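Local coordinates for protein racemase (PDB 3MKC) that belongs to the mandelate racemase/muconate lactonizing enzyme family of the enolase superfamily, pairing an N-terminal capping domain with a TIM-barrel-like domain, at residues Ala126-Pro140 with Leu361-Leu374. Numbering follows the deposited sequence.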
loop_
_atom_site.group_PDB
_atom_site.type_symbol
_atom_site.label_atom_id
_atom_site.label_comp_id
_atom_site.label_asym_id
_atom_site.label_seq_id
_atom_site.Cartn_x
_atom_site.Cartn_y
_atom_site.Cartn_z
ATOM N N ALA A 126 14.218 3.086 -8.844
ATOM C CA ALA A 126 13.039 2.353 -9.288
ATOM C C ALA A 126 12.043 3.188 -10.091
ATOM O O ALA A 126 11.541 2.730 -11.113
ATOM C CB ALA A 126 12.344 1.719 -8.089
ATOM N N TYR A 127 11.754 4.407 -9.642
ATOM C CA TYR A 127 10.784 5.235 -10.349
ATOM C C TYR A 127 11.158 5.514 -11.806
ATOM O O TYR A 127 10.283 5.787 -12.635
ATOM C CB TYR A 127 10.533 6.542 -9.575
ATOM C CG TYR A 127 11.581 7.617 -9.752
ATOM C CD1 TYR A 127 11.563 8.450 -10.864
ATOM C CD2 TYR A 127 12.599 7.794 -8.812
ATOM C CE1 TYR A 127 12.523 9.430 -11.047
ATOM C CE2 TYR A 127 13.569 8.777 -8.984
ATOM C CZ TYR A 127 13.523 9.591 -10.106
ATOM O OH TYR A 127 14.464 10.575 -10.286
ATOM N N GLN A 128 12.443 5.428 -12.141
ATOM C CA GLN A 128 12.845 5.667 -13.522
ATOM C C GLN A 128 12.527 4.444 -14.373
ATOM O O GLN A 128 12.210 4.573 -15.550
ATOM C CB GLN A 128 14.329 6.019 -13.610
ATOM C CG GLN A 128 14.662 7.303 -12.869
ATOM C CD GLN A 128 16.032 7.848 -13.210
ATOM O OE1 GLN A 128 16.972 7.093 -13.446
ATOM N NE2 GLN A 128 16.155 9.170 -13.219
ATOM N N LEU A 129 12.598 3.259 -13.771
ATOM C CA LEU A 129 12.266 2.036 -14.495
ATOM C C LEU A 129 10.756 2.043 -14.750
ATOM O O LEU A 129 10.277 1.422 -15.694
ATOM C CB LEU A 129 12.646 0.791 -13.684
ATOM C CG LEU A 129 14.137 0.575 -13.394
ATOM C CD1 LEU A 129 14.322 -0.736 -12.623
ATOM C CD2 LEU A 129 14.921 0.541 -14.698
ATOM N N LEU A 130 10.011 2.750 -13.903
ATOM C CA LEU A 130 8.559 2.843 -14.069
ATOM C C LEU A 130 8.150 3.981 -15.008
ATOM O O LEU A 130 6.960 4.236 -15.191
ATOM C CB LEU A 130 7.869 3.021 -12.716
ATOM C CG LEU A 130 7.751 1.766 -11.844
ATOM C CD1 LEU A 130 7.514 2.151 -10.395
ATOM C CD2 LEU A 130 6.625 0.890 -12.368
ATOM N N GLY A 131 9.127 4.671 -15.596
ATOM C CA GLY A 131 8.798 5.735 -16.535
ATOM C C GLY A 131 9.321 7.132 -16.246
ATOM O O GLY A 131 9.197 8.025 -17.083
ATOM N N GLY A 132 9.906 7.331 -15.071
ATOM C CA GLY A 132 10.410 8.649 -14.739
ATOM C C GLY A 132 9.307 9.522 -14.172
ATOM O O GLY A 132 8.175 9.070 -13.984
ATOM N N THR A 133 9.620 10.780 -13.895
ATOM C CA THR A 133 8.619 11.671 -13.333
ATOM C C THR A 133 8.832 13.105 -13.763
ATOM O O THR A 133 9.919 13.475 -14.197
ATOM C CB THR A 133 8.654 11.640 -11.786
ATOM O OG1 THR A 133 7.619 12.477 -11.258
ATOM C CG2 THR A 133 9.994 12.152 -11.276
ATOM N N ASN A 134 7.777 13.905 -13.638
ATOM C CA ASN A 134 7.857 15.324 -13.948
ATOM C C ASN A 134 7.560 16.099 -12.668
ATOM O O ASN A 134 7.519 17.323 -12.671
ATOM C CB ASN A 134 6.853 15.716 -15.034
ATOM C CG ASN A 134 7.205 15.129 -16.385
ATOM O OD1 ASN A 134 8.371 15.104 -16.779
ATOM N ND2 ASN A 134 6.196 14.662 -17.107
ATOM N N LYS A 135 7.335 15.372 -11.579
ATOM C CA LYS A 135 7.050 15.990 -10.287
ATOM C C LYS A 135 8.383 16.243 -9.589
ATOM O O LYS A 135 9.268 15.397 -9.621
ATOM C CB LYS A 135 6.199 15.047 -9.437
ATOM C CG LYS A 135 4.919 14.596 -10.119
ATOM C CD LYS A 135 4.267 13.408 -9.414
ATOM C CE LYS A 135 3.088 12.883 -10.233
ATOM N NZ LYS A 135 2.463 11.659 -9.668
ATOM N N ASP A 136 8.554 17.399 -8.969
ATOM C CA ASP A 136 9.820 17.620 -8.295
ATOM C C ASP A 136 9.703 17.097 -6.860
ATOM O O ASP A 136 10.712 16.814 -6.216
ATOM C CB ASP A 136 10.208 19.102 -8.340
ATOM C CG ASP A 136 9.438 19.936 -7.361
ATOM O OD1 ASP A 136 8.194 19.830 -7.338
ATOM O OD2 ASP A 136 10.083 20.706 -6.614
ATOM N N LYS A 137 8.470 16.935 -6.380
ATOM C CA LYS A 137 8.216 16.421 -5.029
ATOM C C LYS A 137 6.840 15.766 -4.900
ATOM O O LYS A 137 5.921 16.086 -5.651
ATOM C CB LYS A 137 8.304 17.545 -3.996
ATOM C CG LYS A 137 9.657 18.243 -3.921
ATOM C CD LYS A 137 10.214 18.228 -2.501
ATOM C CE LYS A 137 9.207 18.776 -1.495
ATOM N NZ LYS A 137 9.716 18.716 -0.097
ATOM N N VAL A 138 6.697 14.851 -3.947
ATOM C CA VAL A 138 5.410 14.203 -3.718
ATOM C C VAL A 138 4.994 14.425 -2.265
ATOM O O VAL A 138 5.844 14.614 -1.394
ATOM C CB VAL A 138 5.463 12.685 -4.018
ATOM C CG1 VAL A 138 5.881 12.462 -5.464
ATOM C CG2 VAL A 138 6.419 11.988 -3.061
ATOM N N HIS A 139 3.688 14.413 -2.009
ATOM C CA HIS A 139 3.166 14.631 -0.665
ATOM C C HIS A 139 2.259 13.504 -0.222
ATOM O O HIS A 139 1.229 13.237 -0.845
ATOM C CB HIS A 139 2.390 15.951 -0.605
ATOM C CG HIS A 139 3.200 17.138 -1.013
ATOM N ND1 HIS A 139 3.491 17.421 -2.330
ATOM C CD2 HIS A 139 3.826 18.084 -0.276
ATOM C CE1 HIS A 139 4.264 18.491 -2.387
ATOM N NE2 HIS A 139 4.483 18.913 -1.154
ATOM N N PRO A 140 2.623 12.824 0.870
ATOM C CA PRO A 140 1.781 11.727 1.334
ATOM C C PRO A 140 0.766 12.214 2.350
ATOM O O PRO A 140 0.864 13.337 2.845
ATOM C CB PRO A 140 2.782 10.809 1.993
ATOM C CG PRO A 140 3.647 11.822 2.732
ATOM C CD PRO A 140 3.855 12.918 1.680
ATOM N N LEU A 361 11.162 13.472 5.315
ATOM C CA LEU A 361 9.957 14.211 4.964
ATOM C C LEU A 361 10.259 15.686 5.205
ATOM O O LEU A 361 10.475 16.105 6.344
ATOM C CB LEU A 361 8.791 13.758 5.843
ATOM C CG LEU A 361 7.410 14.280 5.450
ATOM C CD1 LEU A 361 7.019 13.708 4.093
ATOM C CD2 LEU A 361 6.391 13.887 6.507
ATOM N N VAL A 362 10.293 16.464 4.130
ATOM C CA VAL A 362 10.593 17.889 4.224
ATOM C C VAL A 362 9.399 18.748 3.826
ATOM O O VAL A 362 8.908 18.657 2.700
ATOM C CB VAL A 362 11.790 18.262 3.316
ATOM C CG1 VAL A 362 12.062 19.751 3.402
ATOM C CG2 VAL A 362 13.028 17.467 3.727
ATOM N N ASP A 363 8.943 19.585 4.753
ATOM C CA ASP A 363 7.805 20.462 4.501
ATOM C C ASP A 363 6.614 19.617 4.050
ATOM O O ASP A 363 5.852 20.011 3.167
ATOM C CB ASP A 363 8.176 21.498 3.431
ATOM C CG ASP A 363 7.073 22.514 3.183
ATOM O OD1 ASP A 363 6.455 22.983 4.160
ATOM O OD2 ASP A 363 6.834 22.854 2.002
ATOM N N GLY A 364 6.475 18.445 4.668
ATOM C CA GLY A 364 5.383 17.543 4.343
ATOM C C GLY A 364 5.502 16.846 3.000
ATOM O O GLY A 364 4.516 16.312 2.492
ATOM N N GLY A 365 6.699 16.831 2.423
ATOM C CA GLY A 365 6.873 16.193 1.130
ATOM C C GLY A 365 8.206 15.500 0.942
ATOM O O GLY A 365 9.175 15.786 1.652
ATOM N N PHE A 366 8.255 14.589 -0.025
ATOM C CA PHE A 366 9.470 13.842 -0.325
ATOM C C PHE A 366 10.100 14.284 -1.635
ATOM O O PHE A 366 9.403 14.604 -2.592
ATOM C CB PHE A 366 9.170 12.344 -0.402
ATOM C CG PHE A 366 8.771 11.739 0.907
ATOM C CD1 PHE A 366 9.627 11.800 2.004
ATOM C CD2 PHE A 366 7.542 11.110 1.052
ATOM C CE1 PHE A 366 9.266 11.247 3.225
ATOM C CE2 PHE A 366 7.167 10.548 2.273
ATOM C CZ PHE A 366 8.032 10.618 3.365
ATOM N N ALA A 367 11.428 14.300 -1.666
ATOM C CA ALA A 367 12.163 14.675 -2.865
ATOM C C ALA A 367 12.353 13.409 -3.685
ATOM O O ALA A 367 12.118 12.306 -3.195
ATOM C CB ALA A 367 13.524 15.258 -2.490
ATOM N N LYS A 368 12.785 13.564 -4.930
ATOM C CA LYS A 368 13.003 12.410 -5.795
ATOM C C LYS A 368 14.079 11.486 -5.242
ATOM O O LYS A 368 15.137 11.943 -4.816
ATOM C CB LYS A 368 13.403 12.873 -7.199
ATOM C CG LYS A 368 12.345 13.745 -7.863
ATOM C CD LYS A 368 12.569 13.882 -9.361
ATOM C CE LYS A 368 13.832 14.634 -9.689
ATOM N NZ LYS A 368 13.912 14.913 -11.156
ATOM N N PRO A 369 13.815 10.170 -5.213
ATOM C CA PRO A 369 14.821 9.238 -4.697
ATOM C C PRO A 369 16.092 9.348 -5.535
ATOM O O PRO A 369 16.023 9.569 -6.740
ATOM C CB PRO A 369 14.136 7.884 -4.846
ATOM C CG PRO A 369 12.698 8.224 -4.592
ATOM C CD PRO A 369 12.523 9.488 -5.416
ATOM N N THR A 370 17.250 9.205 -4.898
ATOM C CA THR A 370 18.519 9.313 -5.609
ATOM C C THR A 370 19.336 8.026 -5.627
ATOM O O THR A 370 20.404 7.973 -6.245
ATOM C CB THR A 370 19.393 10.416 -4.996
ATOM O OG1 THR A 370 19.539 10.174 -3.593
ATOM C CG2 THR A 370 18.758 11.787 -5.209
ATOM N N ALA A 371 18.846 6.991 -4.954
ATOM C CA ALA A 371 19.565 5.726 -4.912
ATOM C C ALA A 371 19.013 4.730 -5.924
ATOM O O ALA A 371 17.859 4.837 -6.347
ATOM C CB ALA A 371 19.492 5.129 -3.509
ATOM N N PRO A 372 19.841 3.760 -6.340
ATOM C CA PRO A 372 19.416 2.743 -7.306
ATOM C C PRO A 372 18.307 1.898 -6.687
ATOM O O PRO A 372 18.218 1.790 -5.465
ATOM C CB PRO A 372 20.686 1.929 -7.532
ATOM C CG PRO A 372 21.776 2.945 -7.333
ATOM C CD PRO A 372 21.296 3.679 -6.104
ATOM N N GLY A 373 17.471 1.295 -7.529
ATOM C CA GLY A 373 16.389 0.474 -7.019
ATOM C C GLY A 373 15.477 1.197 -6.046
ATOM O O GLY A 373 15.116 2.355 -6.261
ATOM N N LEU A 374 15.100 0.515 -4.968
ATOM C CA LEU A 374 14.218 1.105 -3.969
ATOM C C LEU A 374 14.965 1.910 -2.918
ATOM O O LEU A 374 14.354 2.536 -2.053
ATOM C CB LEU A 374 13.382 0.014 -3.297
ATOM C CG LEU A 374 12.332 -0.616 -4.215
ATOM C CD1 LEU A 374 11.595 -1.721 -3.479
ATOM C CD2 LEU A 374 11.354 0.452 -4.683
HETATM O O HOH W 1 16.808 10.695 -8.915
HETATM O O HOH W 2 14.517 12.012 -12.630
HETATM O O HOH W 3 13.127 16.303 -5.696
HETATM O O HOH W 4 1.991 15.797 3.713
#
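Val-138 and Phe-366 form an antiparallel hydrogen-bonded pair, with Val-138 N to Phe-366 O at 3.0 Å and Phe-366 N to Val-138 O at 2.8 Å. The former donor lies in the carbonyl plane. On the same face of this short ladder, Val-138 CG2 meets Phe-366 CB and sits near the plane of the ring, at its edge. Pro-140 crosses Phe-366 at about a right angle, its CG 3.8 Å from CE2. Leu-361 CD1 lies over one face of that ring, toward its rim, and the ring of Tyr-340 also meets it.

Lys-137 runs across the strand pair to the type I' turn 362-365. Bends at chi2 (-125°) and chi3 (-53°) bring NZ to Val-362 O at 2.9 Å; a weak, longer bond goes to Gly-365 O. Val-362 O also accepts from Gly-365 N, from the opposite face of its carbonyl plane.

Further along, Lys-368 CD lies 3.6 Å from Thr-133 CG2. Tyr-127 turns its ring edge to Pro-369 O, 3.4 Å from CE2, and one water joins its OH to the same carbonyl. Ala-126 N donates to Gly-373 O at 2.8 Å, from above the carbonyl plane.

The contact thus adds strand 366-367 antiparallel to strand 137-143, which pairs in parallel with its other barrel neighbours. The ammonium of Lys-137 is held mainly by the carbonyl of Val-362, which ties the turn to strand 137-143.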